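Local coordinates for protein hemoglobin subunit beta (PDB 3MKB) that probably binds and carries oxygen in shark blood as the haem-bearing beta chain of a tetrameric haemoglobin, at residues F16-S20 and S21-T25; A55-V58 and G59-D63. One frame throughout, in Å; residues are numbered along the deposited sequence.

How the interactions relate
Interaction 1 (16-25) turns the chain from helix 5-17 into helix 20-34, and interaction 2 (55-63) is a run of helix 50-65, the next helix along, which borders the haem. Their centres lie about 10 Å apart, and they meet directly through Val58, whose CG2 packs at 3.2 Å from Ser20 O and at 3.9 Å from Ser21 CA. Interaction 2 touches the porphyrin with Ile56, Val57, Ala60 and Leu61. Interaction 1 is a layer further out: Gly24 is about 10 Å from the nearest haem atom. Ile23 and Leu61 both also rest on Phe100 of helix 93-108.

Interaction 1 of 2, residues F16-S20 and S21-T25; sequences FSANS and SAIGT
Asn19 meets Ala22 and Ile23 at the start of helix 20-34, and between them its two oxygens take up two N-H groups of the first turn. The side-chain oxygen OD1 accepts from Ala22 N at 3.3 Å, a weak but fairly straight capping bond (160° at the hydrogen). Chi1 of Asn19 (-171°) carries the amide away from the backbone N and lays its flat face against the methyl of Ala22, which sits nearly centred on CG, with CG to Ala22 CB at 3.4 Å. Water 1 serves the neighbouring donor: it donates to Asn19 OD1 at 2.8 Å and accepts from Ser21 N at 3.0 Å. OD1 therefore takes one bond from the backbone and one from solvent, and Ser21 N is satisfied through the water.

These bonds identify Asn19 as the N-cap residue of helix 20-34, at the corner between the first two helices of the globin fold. Ala18 is the first residue to leave the preceding helix, and Asn19 is the centre of an inverse gamma turn in which Ser20 N makes a weak bond to Ala18 O.

Regular helical pairing starts at Asn19 O: Ile23 N donates to it almost perfectly straight (179° at the hydrogen), from 3.1 Å away and in the carbonyl plane; Gly24 N follows onto Ser20 O. Ser21 O is doubly used: Thr25 N and Thr25 OG1, the latter at 2.8 Å, approach it from opposite faces of its carbonyl plane, so the threonine hydroxyl is also supplied with an acceptor. On the apolar side, Ile23 extends CG1 and CD1 past Asn19 O, and CD1 reaches Ala18 CB at 4.0 Å. Both residues also pack against Leu107 of helix 93-108, while Thr25 leans on Ser51 and Ala54 of helix 50-65.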
ATOM      1  N   PHE B  16       0.309  30.879  -5.858  1.00 30.20           N
ATOM      2  CA  PHE B  16       0.188  32.282  -6.112  1.00 29.10           C
ATOM      3  C   PHE B  16      -0.353  32.589  -7.519  1.00 29.36           C
ATOM      4  O   PHE B  16      -1.143  33.496  -7.659  1.00 27.13           O
ATOM      5  CB  PHE B  16       1.560  32.959  -5.928  1.00 30.51           C
ATOM      6  CG  PHE B  16       1.509  34.434  -6.147  1.00 32.71           C
ATOM      7  CD1 PHE B  16       0.808  35.244  -5.260  1.00 35.53           C
ATOM      8  CD2 PHE B  16       2.081  34.997  -7.252  1.00 36.83           C
ATOM      9  CE1 PHE B  16       0.748  36.545  -5.448  1.00 37.75           C
ATOM     10  CE2 PHE B  16       2.008  36.330  -7.435  1.00 39.02           C
ATOM     11  CZ  PHE B  16       1.342  37.095  -6.516  1.00 36.94           C
ATOM     12  N   SER B  17       0.105  31.868  -8.570  1.00 27.38           N
ATOM     13  CA  SER B  17      -0.159  32.297  -9.969  1.00 29.11           C
ATOM     14  C   SER B  17      -0.922  31.263 -10.772  1.00 28.31           C
ATOM     15  O   SER B  17      -1.528  31.619 -11.772  1.00 27.87           O
ATOM     16  CB  SER B  17       1.147  32.523 -10.769  1.00 30.02           C
ATOM     17  OG  SER B  17       1.948  33.581 -10.230  1.00 32.48           O
ATOM     18  N   ALA B  18      -0.845  29.996 -10.373  1.00 27.37           N
ATOM     19  CA  ALA B  18      -1.615  28.995 -11.123  1.00 29.19           C
ATOM     20  C   ALA B  18      -3.121  29.090 -10.822  1.00 29.16           C
ATOM     21  O   ALA B  18      -3.554  29.608  -9.787  1.00 26.49           O
ATOM     22  CB  ALA B  18      -1.086  27.608 -10.908  1.00 29.30           C
ATOM     23  N   ASN B  19      -3.923  28.579 -11.746  1.00 30.22           N
ATOM     24  CA  ASN B  19      -5.359  28.522 -11.533  1.00 31.91           C
ATOM     25  C   ASN B  19      -5.610  27.225 -10.774  1.00 32.15           C
ATOM     26  O   ASN B  19      -5.903  26.205 -11.368  1.00 30.84           O
ATOM     27  CB  ASN B  19      -6.070  28.551 -12.882  1.00 32.32           C
ATOM     28  CG  ASN B  19      -7.595  28.719 -12.743  1.00 37.29           C
ATOM     29  OD1 ASN B  19      -8.194  28.564 -11.630  1.00 35.63           O
ATOM     30  ND2 ASN B  19      -8.231  29.047 -13.880  1.00 36.24           N
ATOM     31  N   SER B  20      -5.354  27.256  -9.471  1.00 31.49           N
ATOM     32  CA  SER B  20      -5.491  26.081  -8.589  1.00 32.89           C
ATOM     33  C   SER B  20      -6.937  25.513  -8.471  1.00 32.37           C
ATOM     34  O   SER B  20      -7.102  24.357  -8.261  1.00 31.64           O
ATOM     35  CB  SER B  20      -4.921  26.445  -7.204  1.00 33.67           C
ATOM     36  OG  SER B  20      -3.489  26.706  -7.314  1.00 35.22           O
ATOM     37  N   SER B  21      -7.976  26.344  -8.565  1.00 33.36           N
ATOM     38  CA  SER B  21      -9.349  25.821  -8.551  1.00 34.54           C
ATOM     39  C   SER B  21      -9.635  24.954  -9.807  1.00 34.14           C
ATOM     40  O   SER B  21     -10.241  23.872  -9.696  1.00 35.44           O
ATOM     41  CB  SER B  21     -10.349  26.975  -8.442  1.00 34.98           C
ATOM     42  OG  SER B  21     -10.292  27.486  -7.100  1.00 41.59           O
ATOM     43  N   ALA B  22      -9.178  25.436 -10.965  1.00 32.97           N
ATOM     44  CA  ALA B  22      -9.277  24.703 -12.232  1.00 33.12           C
ATOM     45  C   ALA B  22      -8.463  23.393 -12.222  1.00 32.75           C
ATOM     46  O   ALA B  22      -8.960  22.354 -12.655  1.00 33.21           O
ATOM     47  CB  ALA B  22      -8.891  25.590 -13.393  1.00 32.67           C
ATOM     48  N   ILE B  23      -7.218  23.453 -11.732  1.00 31.57           N
ATOM     49  CA  ILE B  23      -6.491  22.244 -11.386  1.00 30.78           C
ATOM     50  C   ILE B  23      -7.289  21.274 -10.478  1.00 31.17           C
ATOM     51  O   ILE B  23      -7.356  20.100 -10.791  1.00 31.32           O
ATOM     52  CB  ILE B  23      -5.122  22.593 -10.739  1.00 31.41           C
ATOM     53  CG1 ILE B  23      -4.239  23.405 -11.711  1.00 30.12           C
ATOM     54  CG2 ILE B  23      -4.426  21.363 -10.221  1.00 31.72           C
ATOM     55  CD1 ILE B  23      -3.012  24.083 -11.019  1.00 29.88           C
ATOM     56  N   GLY B  24      -7.829  21.754  -9.341  1.00 29.05           N
ATOM     57  CA  GLY B  24      -8.612  20.946  -8.417  1.00 29.92           C
ATOM     58  C   GLY B  24      -9.850  20.344  -9.066  1.00 29.98           C
ATOM     59  O   GLY B  24     -10.173  19.162  -8.853  1.00 29.68           O
ATOM     60  N   THR B  25     -10.495  21.139  -9.904  1.00 28.55           N
ATOM     61  CA  THR B  25     -11.697  20.700 -10.601  1.00 31.50           C
ATOM     62  C   THR B  25     -11.328  19.490 -11.500  1.00 30.84           C
ATOM     63  O   THR B  25     -11.932  18.433 -11.368  1.00 32.64           O
ATOM     64  CB  THR B  25     -12.352  21.861 -11.403  1.00 28.92           C
ATOM     65  OG1 THR B  25     -12.748  22.890 -10.478  1.00 32.73           O
ATOM     66  CG2 THR B  25     -13.588  21.376 -12.131  1.00 35.76           C
TER
HETATM   67  O   HOH W   1      -8.143  29.335  -8.951  1.00 44.97           O

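Interaction 2 of 2, residues A55-V58 and G59-D63; sequences AIVV and GALQD. With HEM (protoporphyrin IX containing Fe), chain F.
Chi1 of Val57 is 179°, which puts CG1 opposite the backbone N, and Leu61, one turn later, carries CG beside its own backbone N (chi1 -66°); chi2 of -178° then sends CD1, not CD2, to Val57, where it stands 4.1 Å from CG1. Leu61 CG also leans over Val57 O, the acceptor for Leu61 N at 2.9 Å. The second branch, Leu61 CD2, passes beside the porphyrin methyl CMB, 4.0 Å away, which Ala60 CB meets edge-on at the rim of the ring, at 3.6 Å.

Unbroken i to i+4 bonding, from Gly59 N onto Ala55 O through Gln62 N onto Val58 O, marks this as alpha helix, here the distal helix (helix E) of the globin fold. Ile56 and Val57 lie over the face of the porphyrin that carries water 2, bound to iron at 2.2 Å. Val57 CG1 lies 3.9 Å from pyrrole carbon C2B, while CG2 is over the same pyrrole, equally near NB and C1B (4.1 Å); this residue also meets Leu96 of helix 93-108. Ile56 CG2 presses on pyrrole A, 3.4 Å from C2A.

Replacing Leu61 by an alanine removes both branches and would probably leave Val57 CG1 and the haem methyl CMB without their shared apolar neighbour, and weaken the packing on Phe15 and Phe100. On the flank away from the haem, Val58 faces helix 20-34.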
ATOM      1  N   ALA B  55     -13.108  24.088  -5.090  1.00 43.82           N
ATOM      2  CA  ALA B  55     -12.978  25.343  -4.386  1.00 43.11           C
ATOM      3  C   ALA B  55     -12.796  25.132  -2.875  1.00 42.88           C
ATOM      4  O   ALA B  55     -11.992  25.822  -2.225  1.00 42.88           O
ATOM      5  CB  ALA B  55     -14.168  26.249  -4.703  1.00 42.74           C
ATOM      6  N   ILE B  56     -13.520  24.157  -2.321  1.00 43.05           N
ATOM      7  CA  ILE B  56     -13.360  23.790  -0.915  1.00 43.39           C
ATOM      8  C   ILE B  56     -11.935  23.255  -0.664  1.00 41.97           C
ATOM      9  O   ILE B  56     -11.195  23.783   0.179  1.00 40.51           O
ATOM     10  CB  ILE B  56     -14.401  22.739  -0.473  1.00 43.43           C
ATOM     11  CG1 ILE B  56     -15.739  22.978  -1.188  1.00 46.25           C
ATOM     12  CG2 ILE B  56     -14.562  22.787   1.042  1.00 45.49           C
ATOM     13  CD1 ILE B  56     -17.042  22.445  -0.481  1.00 44.81           C
ATOM     14  N   VAL B  57     -11.559  22.220  -1.428  1.00 42.11           N
ATOM     15  CA  VAL B  57     -10.263  21.539  -1.262  1.00 41.95           C
ATOM     16  C   VAL B  57      -9.119  22.539  -1.392  1.00 42.03           C
ATOM     17  O   VAL B  57      -8.218  22.594  -0.551  1.00 43.04           O
ATOM     18  CB  VAL B  57     -10.089  20.395  -2.295  1.00 41.39           C
ATOM     19  CG1 VAL B  57      -8.748  19.724  -2.144  1.00 40.04           C
ATOM     20  CG2 VAL B  57     -11.186  19.380  -2.144  1.00 45.64           C
ATOM     21  N   VAL B  58      -9.192  23.365  -2.439  1.00 42.06           N
ATOM     22  CA  VAL B  58      -8.171  24.342  -2.755  1.00 40.63           C
ATOM     23  C   VAL B  58      -7.982  25.379  -1.670  1.00 41.05           C
ATOM     24  O   VAL B  58      -6.839  25.776  -1.359  1.00 40.93           O
ATOM     25  CB  VAL B  58      -8.481  25.023  -4.110  1.00 41.45           C
ATOM     26  CG1 VAL B  58      -7.778  26.335  -4.223  1.00 42.24           C
ATOM     27  CG2 VAL B  58      -8.089  24.093  -5.250  1.00 42.50           C
ATOM     28  N   GLY B  59      -9.091  25.836  -1.076  1.00 40.19           N
ATOM     29  CA  GLY B  59      -8.982  26.696   0.115  1.00 38.61           C
ATOM     30  C   GLY B  59      -8.174  26.029   1.201  1.00 36.89           C
ATOM     31  O   GLY B  59      -7.294  26.620   1.793  1.00 36.87           O
ATOM     32  N   ALA B  60      -8.492  24.773   1.498  1.00 36.87           N
ATOM     33  CA  ALA B  60      -7.698  24.042   2.518  1.00 37.40           C
ATOM     34  C   ALA B  60      -6.203  23.870   2.151  1.00 36.01           C
ATOM     35  O   ALA B  60      -5.339  24.038   2.990  1.00 35.39           O
ATOM     36  CB  ALA B  60      -8.362  22.707   2.897  1.00 36.05           C
ATOM     37  N   LEU B  61      -5.919  23.588   0.880  1.00 37.75           N
ATOM     38  CA  LEU B  61      -4.536  23.463   0.409  1.00 37.61           C
ATOM     39  C   LEU B  61      -3.808  24.793   0.609  1.00 40.21           C
ATOM     40  O   LEU B  61      -2.704  24.847   1.172  1.00 39.63           O
ATOM     41  CB  LEU B  61      -4.524  23.006  -1.050  1.00 36.14           C
ATOM     42  CG  LEU B  61      -5.059  21.596  -1.232  1.00 34.57           C
ATOM     43  CD1 LEU B  61      -4.969  21.219  -2.674  1.00 30.07           C
ATOM     44  CD2 LEU B  61      -4.318  20.582  -0.323  1.00 34.69           C
ATOM     45  N   GLN B  62      -4.479  25.884   0.219  1.00 42.48           N
ATOM     46  CA  GLN B  62      -3.921  27.205   0.424  1.00 44.82           C
ATOM     47  C   GLN B  62      -3.652  27.460   1.919  1.00 44.67           C
ATOM     48  O   GLN B  62      -2.620  28.042   2.278  1.00 43.14           O
ATOM     49  CB  GLN B  62      -4.814  28.273  -0.223  1.00 45.91           C
ATOM     50  CG  GLN B  62      -4.637  28.410  -1.761  1.00 50.89           C
ATOM     51  CD  GLN B  62      -4.403  29.879  -2.242  1.00 57.04           C
ATOM     52  OE1 GLN B  62      -4.344  30.159  -3.465  1.00 60.14           O
ATOM     53  NE2 GLN B  62      -4.256  30.809  -1.282  1.00 54.58           N
ATOM     54  N   ASP B  63      -4.549  26.964   2.784  1.00 45.16           N
ATOM     55  CA  ASP B  63      -4.348  27.047   4.254  1.00 46.21           C
ATOM     56  C   ASP B  63      -3.088  26.316   4.714  1.00 45.56           C
ATOM     57  O   ASP B  63      -2.330  26.827   5.565  1.00 45.83           O
ATOM     58  CB  ASP B  63      -5.625  26.557   4.992  1.00 47.15           C
ATOM     59  CG  ASP B  63      -5.558  26.726   6.525  1.00 49.70           C
ATOM     60  OD1 ASP B  63      -5.929  25.730   7.202  1.00 52.76           O
ATOM     61  OD2 ASP B  63      -5.186  27.824   7.064  1.00 50.07           O
TER
HETATM   62  CHA HEM F 137     -15.439  18.665   2.564  1.00 35.46           C
HETATM   63  CHB HEM F 137     -10.716  19.592   2.257  1.00 36.27           C
HETATM   64  CHC HEM F 137     -10.125  15.186   0.487  1.00 36.27           C
HETATM   65  CHD HEM F 137     -14.931  14.315   0.522  1.00 36.71           C
HETATM   66  C1A HEM F 137     -14.205  19.219   2.699  1.00 38.47           C
HETATM   67  C2A HEM F 137     -13.959  20.449   3.373  1.00 37.72           C
HETATM   68  C3A HEM F 137     -12.670  20.710   3.270  1.00 37.03           C
HETATM   69  C4A HEM F 137     -12.064  19.654   2.543  1.00 37.66           C
HETATM   70  CMA HEM F 137     -11.953  21.947   3.854  1.00 36.48           C
HETATM   71  CAA HEM F 137     -15.014  21.345   4.064  1.00 39.03           C
HETATM   72  CBA HEM F 137     -15.300  20.847   5.475  1.00 43.88           C
HETATM   73  CGA HEM F 137     -16.230  21.843   6.148  1.00 48.10           C
HETATM   74  O1A HEM F 137     -15.756  22.910   6.614  1.00 51.13           O
HETATM   75  O2A HEM F 137     -17.442  21.575   6.213  1.00 46.63           O
HETATM   76  C1B HEM F 137     -10.103  18.503   1.742  1.00 36.26           C
HETATM   77  C2B HEM F 137      -8.675  18.346   1.477  1.00 34.68           C
HETATM   78  C3B HEM F 137      -8.538  17.105   0.974  1.00 36.05           C
HETATM   79  C4B HEM F 137      -9.855  16.456   0.914  1.00 35.12           C
HETATM   80  CMB HEM F 137      -7.519  19.375   1.703  1.00 32.30           C
HETATM   81  CAB HEM F 137      -7.220  16.447   0.540  1.00 33.24           C
HETATM   82  CBB HEM F 137      -6.972  15.246   1.082  1.00 35.44           C
HETATM   83  C1C HEM F 137     -11.374  14.584   0.314  1.00 38.44           C
HETATM   84  C2C HEM F 137     -11.642  13.320  -0.336  1.00 36.51           C
HETATM   85  C3C HEM F 137     -12.950  13.111  -0.345  1.00 39.16           C
HETATM   86  C4C HEM F 137     -13.579  14.204   0.325  1.00 39.50           C
HETATM   87  CMC HEM F 137     -10.637  12.362  -0.977  1.00 38.80           C
HETATM   88  CAC HEM F 137     -13.693  11.880  -0.916  1.00 41.16           C
HETATM   89  CBC HEM F 137     -13.348  11.327  -2.104  1.00 44.55           C
HETATM   90  C1D HEM F 137     -15.534  15.430   1.011  1.00 35.09           C
HETATM   91  C2D HEM F 137     -16.960  15.679   1.102  1.00 35.58           C
HETATM   92  C3D HEM F 137     -17.079  17.051   1.738  1.00 37.05           C
HETATM   93  C4D HEM F 137     -15.733  17.491   1.966  1.00 33.55           C
HETATM   94  CMD HEM F 137     -18.115  14.766   0.643  1.00 33.58           C
HETATM   95  CAD HEM F 137     -18.347  17.870   2.085  1.00 38.09           C
HETATM   96  CBD HEM F 137     -18.866  18.601   0.869  1.00 43.69           C
HETATM   97  CGD HEM F 137     -20.243  19.142   1.285  1.00 51.51           C
HETATM   98  O1D HEM F 137     -20.385  20.391   1.364  1.00 55.61           O
HETATM   99  O2D HEM F 137     -21.229  18.369   1.555  1.00 54.02           O
HETATM  100  NA  HEM F 137     -13.018  18.732   2.181  1.00 38.00           N
HETATM  101  NB  HEM F 137     -10.765  17.353   1.408  1.00 35.75           N
HETATM  102  NC  HEM F 137     -12.594  15.109   0.716  1.00 38.74           N
HETATM  103  ND  HEM F 137     -14.861  16.508   1.545  1.00 39.29           N
HETATM  104 FE   HEM F 137     -12.798  16.820   1.546  1.00 40.18          FE
HETATM  105  O   HOH W   2     -12.728  17.286  -0.606  1.00 54.51           O